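Local structure of branched-chain amino acid aminotransferase (Thermoproteus uzoniensis 768-20, 6THQ) at residues R47-G52 with K99-I104; M13-D18 with A127-P132. The protein probably transfers the amino group of leucine, isoleucine or valine to 2-oxoglutarate, using pyridoxal 5'-phosphate as cofactor, in branched-chain amino acid metabolism. All coordinates share one frame; numbering follows the deposited sequence.

Contact 1. Residues R47-G52 with K99-I104; sequences RAYWNG and KEDLYI. With PY5 (2-[O-phosphonopyridoxyl]-amino-pentanoic acid), chain E.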
# COMPACT_ATOMS: atom_id res chain seq x y z
N ARG A 47 -1.57 15.95 16.47
CA ARG A 47 -1.01 17.28 16.59
C ARG A 47 -0.75 17.64 18.06
O ARG A 47 -1.42 17.13 18.97
CB ARG A 47 -1.92 18.30 15.95
CG ARG A 47 -1.50 18.69 14.53
CD ARG A 47 -2.30 19.88 14.15
NE ARG A 47 -2.17 20.26 12.77
CZ ARG A 47 -1.43 21.29 12.37
NH1 ARG A 47 -0.77 22.00 13.24
NH2 ARG A 47 -1.36 21.60 11.09
N ALA A 48 0.24 18.50 18.30
CA ALA A 48 0.43 19.09 19.63
C ALA A 48 0.42 20.57 19.38
O ALA A 48 1.03 21.02 18.41
CB ALA A 48 1.74 18.61 20.30
N TYR A 49 -0.32 21.31 20.21
CA TYR A 49 -0.38 22.78 20.01
C TYR A 49 0.25 23.57 21.20
O TYR A 49 0.08 23.23 22.40
CB TYR A 49 -1.81 23.21 19.83
CG TYR A 49 -2.41 22.82 18.55
CD1 TYR A 49 -3.01 21.55 18.38
CD2 TYR A 49 -2.50 23.74 17.49
CE1 TYR A 49 -3.63 21.20 17.16
CE2 TYR A 49 -3.12 23.39 16.28
CZ TYR A 49 -3.69 22.11 16.15
OH TYR A 49 -4.35 21.77 15.02
N TRP A 50 1.03 24.59 20.83
CA TRP A 50 1.69 25.47 21.80
C TRP A 50 0.72 26.61 22.07
O TRP A 50 0.40 27.34 21.13
CB TRP A 50 2.97 26.06 21.16
CG TRP A 50 3.69 27.05 22.10
CD1 TRP A 50 3.92 28.39 21.88
CD2 TRP A 50 4.27 26.74 23.39
NE1 TRP A 50 4.61 28.93 22.96
CE2 TRP A 50 4.84 27.95 23.89
CE3 TRP A 50 4.37 25.57 24.17
CZ2 TRP A 50 5.48 28.02 25.15
CZ3 TRP A 50 5.02 25.62 25.41
CH2 TRP A 50 5.57 26.84 25.89
N ASN A 51 0.23 26.78 23.31
CA ASN A 51 -0.66 27.97 23.60
C ASN A 51 0.01 29.20 24.25
O ASN A 51 -0.70 30.12 24.67
CB ASN A 51 -1.91 27.58 24.39
CG ASN A 51 -1.60 27.19 25.83
OD1 ASN A 51 -0.47 27.32 26.29
ND2 ASN A 51 -2.61 26.70 26.53
N GLY A 52 1.35 29.20 24.35
CA GLY A 52 2.08 30.22 25.10
C GLY A 52 2.52 29.79 26.51
O GLY A 52 3.52 30.27 27.01
N LYS A 99 8.77 23.52 21.93
CA LYS A 99 7.86 24.47 22.56
C LYS A 99 7.17 25.21 21.40
O LYS A 99 7.22 26.42 21.28
CB LYS A 99 8.64 25.44 23.47
CG LYS A 99 9.02 24.87 24.84
CD LYS A 99 9.97 25.84 25.57
CE LYS A 99 10.32 25.36 26.98
NZ LYS A 99 9.18 24.48 27.35
N GLU A 100 6.56 24.43 20.52
CA GLU A 100 5.92 24.92 19.29
C GLU A 100 4.99 23.81 18.73
O GLU A 100 5.03 22.65 19.16
CB GLU A 100 7.00 25.29 18.26
CG GLU A 100 7.79 24.06 17.83
CD GLU A 100 9.01 24.35 16.99
OE1 GLU A 100 8.88 24.90 15.87
OE2 GLU A 100 10.12 23.97 17.45
N ASP A 101 4.17 24.21 17.76
CA ASP A 101 3.22 23.33 17.06
C ASP A 101 3.95 22.14 16.38
O ASP A 101 4.92 22.32 15.64
CB ASP A 101 2.44 24.14 16.04
CG ASP A 101 1.41 25.05 16.64
OD1 ASP A 101 1.24 25.05 17.90
OD2 ASP A 101 0.74 25.72 15.80
N LEU A 102 3.48 20.94 16.68
CA LEU A 102 4.02 19.70 16.17
C LEU A 102 2.97 18.89 15.39
O LEU A 102 1.79 18.90 15.77
CB LEU A 102 4.56 18.81 17.32
CG LEU A 102 5.59 19.42 18.27
CD1 LEU A 102 6.03 18.37 19.31
CD2 LEU A 102 6.77 19.96 17.45
N TYR A 103 3.42 18.18 14.34
CA TYR A 103 2.76 17.01 13.83
C TYR A 103 3.51 15.77 14.24
O TYR A 103 4.69 15.68 14.06
CB TYR A 103 2.59 17.12 12.32
CG TYR A 103 1.82 15.98 11.69
CD1 TYR A 103 2.46 14.76 11.36
CD2 TYR A 103 0.45 16.08 11.44
CE1 TYR A 103 1.73 13.70 10.78
CE2 TYR A 103 -0.29 15.04 10.83
CZ TYR A 103 0.36 13.85 10.51
OH TYR A 103 -0.35 12.83 9.92
N ILE A 104 2.82 14.81 14.83
CA ILE A 104 3.44 13.59 15.34
C ILE A 104 3.03 12.40 14.47
O ILE A 104 1.85 12.17 14.25
CB ILE A 104 3.06 13.39 16.83
CG1 ILE A 104 3.67 14.57 17.63
CG2 ILE A 104 3.59 12.09 17.43
CD1 ILE A 104 2.83 14.96 18.84
N1 PY5 E . -9.22 10.93 5.53
C2 PY5 E . -7.95 10.66 5.12
C2A PY5 E . -7.73 9.96 3.81
C3 PY5 E . -6.80 11.16 5.95
O3 PY5 E . -5.49 10.97 5.58
C4 PY5 E . -7.12 11.89 7.23
C4A PY5 E . -6.03 12.44 8.15
C5 PY5 E . -8.56 12.06 7.55
C6 PY5 E . -9.52 11.56 6.68
C5A PY5 E . -8.95 12.79 8.84
O4P PY5 E . -8.41 12.06 9.95
P PY5 E . -8.14 12.70 11.41
O1P PY5 E . -6.78 13.34 11.29
O2P PY5 E . -9.18 13.77 11.55
O3P PY5 E . -8.25 11.51 12.34
N PY5 E . -4.89 11.59 7.89
CA PY5 E . -3.63 12.24 7.63
C PY5 E . -3.51 13.20 8.80
O PY5 E . -2.81 12.61 9.62
CB PY5 E . -3.43 12.68 6.15
CG PY5 E . -2.16 12.05 5.55
CD PY5 E . -1.01 13.03 5.80
OXT PY5 E . -4.05 14.34 8.99

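Contact 2. Residues M13-D18 with A127-P132; sequences MKVWLD and AIAAIP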
# COMPACT_ATOMS: atom_id res chain seq x y z
N MET A 13 16.81 15.73 15.34
CA MET A 13 15.85 15.44 16.41
C MET A 13 15.86 13.96 16.85
O MET A 13 16.33 13.06 16.11
CB MET A 13 14.46 15.92 15.97
CG MET A 13 14.07 15.57 14.51
SD MET A 13 12.34 15.06 14.18
CE MET A 13 12.36 14.54 12.44
N LYS A 14 15.41 13.68 18.08
CA LYS A 14 15.30 12.31 18.56
C LYS A 14 13.93 11.66 18.12
O LYS A 14 12.94 12.35 17.82
CB LYS A 14 15.56 12.22 20.09
CG LYS A 14 16.90 12.72 20.64
CD LYS A 14 17.93 11.56 20.74
CE LYS A 14 19.23 11.89 21.52
N VAL A 15 13.89 10.32 18.07
CA VAL A 15 12.77 9.57 17.52
C VAL A 15 12.63 8.34 18.38
O VAL A 15 13.60 7.61 18.59
CB VAL A 15 13.04 9.17 16.03
CG1 VAL A 15 12.06 8.09 15.58
CG2 VAL A 15 13.01 10.39 15.09
N TRP A 16 11.43 8.09 18.90
CA TRP A 16 11.18 6.85 19.65
C TRP A 16 11.08 5.63 18.70
O TRP A 16 10.47 5.68 17.64
CB TRP A 16 9.89 7.00 20.42
CG TRP A 16 9.63 6.03 21.52
CD1 TRP A 16 9.93 6.20 22.83
CD2 TRP A 16 8.88 4.79 21.45
NE1 TRP A 16 9.46 5.14 23.59
CE2 TRP A 16 8.83 4.26 22.76
CE3 TRP A 16 8.27 4.08 20.40
CZ2 TRP A 16 8.15 3.05 23.07
CZ3 TRP A 16 7.61 2.85 20.70
CH2 TRP A 16 7.57 2.35 22.03
N LEU A 17 11.65 4.52 19.12
CA LEU A 17 11.69 3.33 18.31
C LEU A 17 11.84 2.15 19.24
O LEU A 17 12.91 1.94 19.80
CB LEU A 17 12.83 3.42 17.30
CG LEU A 17 13.27 2.27 16.40
CD1 LEU A 17 12.32 1.08 16.28
CD2 LEU A 17 13.60 2.91 15.06
N ASP A 18 10.74 1.39 19.38
CA ASP A 18 10.68 0.23 20.24
C ASP A 18 11.27 0.45 21.65
O ASP A 18 12.13 -0.32 22.09
CB ASP A 18 11.39 -0.95 19.58
CG ASP A 18 10.63 -1.54 18.43
OD1 ASP A 18 9.38 -1.65 18.48
OD2 ASP A 18 11.32 -1.94 17.48
N ALA A 127 7.63 3.28 15.52
CA ALA A 127 8.50 4.45 15.62
C ALA A 127 7.60 5.64 15.80
O ALA A 127 6.47 5.63 15.36
CB ALA A 127 9.43 4.64 14.41
N ILE A 128 8.08 6.66 16.51
CA ILE A 128 7.33 7.87 16.73
C ILE A 128 8.25 9.07 16.49
O ILE A 128 9.26 9.25 17.15
CB ILE A 128 6.75 7.88 18.14
CG1 ILE A 128 5.77 6.73 18.30
CG2 ILE A 128 6.09 9.21 18.47
CD1 ILE A 128 5.39 6.48 19.75
N ALA A 129 7.89 9.92 15.56
CA ALA A 129 8.63 11.12 15.28
C ALA A 129 7.77 12.35 15.52
O ALA A 129 6.55 12.30 15.30
CB ALA A 129 9.07 11.12 13.84
N ALA A 130 8.40 13.46 15.91
CA ALA A 130 7.63 14.68 16.11
C ALA A 130 8.23 15.75 15.31
O ALA A 130 9.41 15.97 15.34
CB ALA A 130 7.63 15.09 17.57
N ILE A 131 7.42 16.49 14.60
CA ILE A 131 8.02 17.39 13.69
C ILE A 131 7.31 18.74 13.73
O ILE A 131 6.10 18.82 13.78
CB ILE A 131 8.19 16.70 12.31
CG1 ILE A 131 7.55 17.45 11.17
CG2 ILE A 131 7.80 15.21 12.35
CD1 ILE A 131 7.79 16.70 9.85
N PRO A 132 8.09 19.83 13.74
CA PRO A 132 7.51 21.16 13.63
C PRO A 132 6.59 21.26 12.45
O PRO A 132 6.95 20.82 11.36
CB PRO A 132 8.74 22.05 13.44
CG PRO A 132 9.72 21.38 14.31
CD PRO A 132 9.52 19.90 14.06

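Contact 1. Residues R47-G52 with K99-I104
A48 and L102 form a hydrogen-bonded antiparallel pair: A48 N to L102 O and L102 N to A48 O both measure 3.0 Å, the second nearly straight at 172°. Strands 42-50 and 102-110 thus lie side by side in the antiparallel sheet of a fold-type IV aminotransferase, and the segment axes run at 162°. Two residues on from A48, the pairing changes character. W50 N bonds not to a backbone carbonyl but to the carboxylate of D101, meeting OD1 at 3.0 Å nearly along its C-O axis; CG of D101 lies anti to its own carbonyl carbon (chi1 -74°), which brings OD1 across to the neighbouring strand.

R47 and Y103 make the adjoining non-hydrogen-bonded pair, and their side chains share a face of the sheet, the one from which Y103 reaches the cofactor adduct. R47 passes CG 3.5 Å from L102 O, then runs extended to its guanidinium group, where NE donates to T260 O and NH2 to G134 O and A261 O; T260 itself binds the cofactor. Y103, with CG anti to its backbone N, carries OH to the carboxylate O of PY5. PY5 O lies at the ring edge, in plane, and the Y103 OH to PY5 O distance of 2.5 Å is very short, a length to be read with caution. R105 NH2 is hydrogen-bonded to the same hydroxyl.

On the face of A48 and L102 the packing is apolar: A48 CB touches L102 CB and I104 CD1, both at 4.1 Å, while helix 82-96 lies against the two larger side chains. At the strand end the W50 indole is layered between backbone groups, with K99 O over one face and G52 N over the opposite one. On the K99 side a CH-pi contact places K99 CB 4.1 Å from the centroid of the six-membered ring of W50.

Contact 2. Residues M13-D18 with A127-P132
W16 and I128 pair across an antiparallel strand contact near one side of the sheet, where strand 14-17 lies between 20-23 and 124-132. The evidence is reciprocal backbone bonding: I128 N donates to W16 O at 2.8 Å, and W16 N donates to I128 O at 3.0 Å. The latter is bent to 135° at the hydrogen, although the donor lies in the carbonyl plane. L17 and A127 form the next, non-hydrogen-bonded pair, drawn close, with CA atoms 4.3 Å apart. A CA-H...O contact accompanies it, A127 CA standing 3.1 Å from W16 O, so that this carbonyl oxygen meets both a backbone N-H and a C-H.

W16 and I128 send their side chains to the same face, where they lie side by side and point the same way. The indole, swung anti to the W16 backbone N (chi1 -165°), presents CE3 to I128 CD1 at 3.8 Å, an oblique meeting and not a stack.

V15 projects from the other face. The two methyls of V15 divide the work: CG1 rests 3.4 Å from I128 O, and CG2 packs on A129 CB at 4.2 Å. Beyond the paired residues the strands diverge, and the M13 side chain points back toward 127-132, with M13 SD modelled 3.3 Å from A130 O; M13 is poorly ordered, so this distance carries little weight.

Helix 82-96 packs on the face of W16 and I128, with A88 touching both side chains, and Y80 meets the indole edge-to-face. A127 and A129 instead pack against V31 and L32 of the second subunit, while strand 102-110 continues the sheet beyond 127-132 through backbone bonds of A127 with V107 and A129 with R105.

From the N terminus the chain first lays down 13-18, whose partner 127-132 arrives only after 108 residues; contact 2 therefore closes the longer loop. Contact 1 lies wholly within that loop, joining 47-52 to 99-104 around 46 residues that include strand 55-58 and helices 60-74 and 82-96. The two closures nest and do not cross. Strand 102-110 is followed in the chain by 124-132, and the two are neighbours in the sheet, where Y103 N to I131 O, 2.8 Å, is a probable hydrogen bond between the contacts. The resulting order, 14-17, 124-132, 102-110, 42-50, ties the N-terminal strand to the strand whose Y103 reaches the adduct.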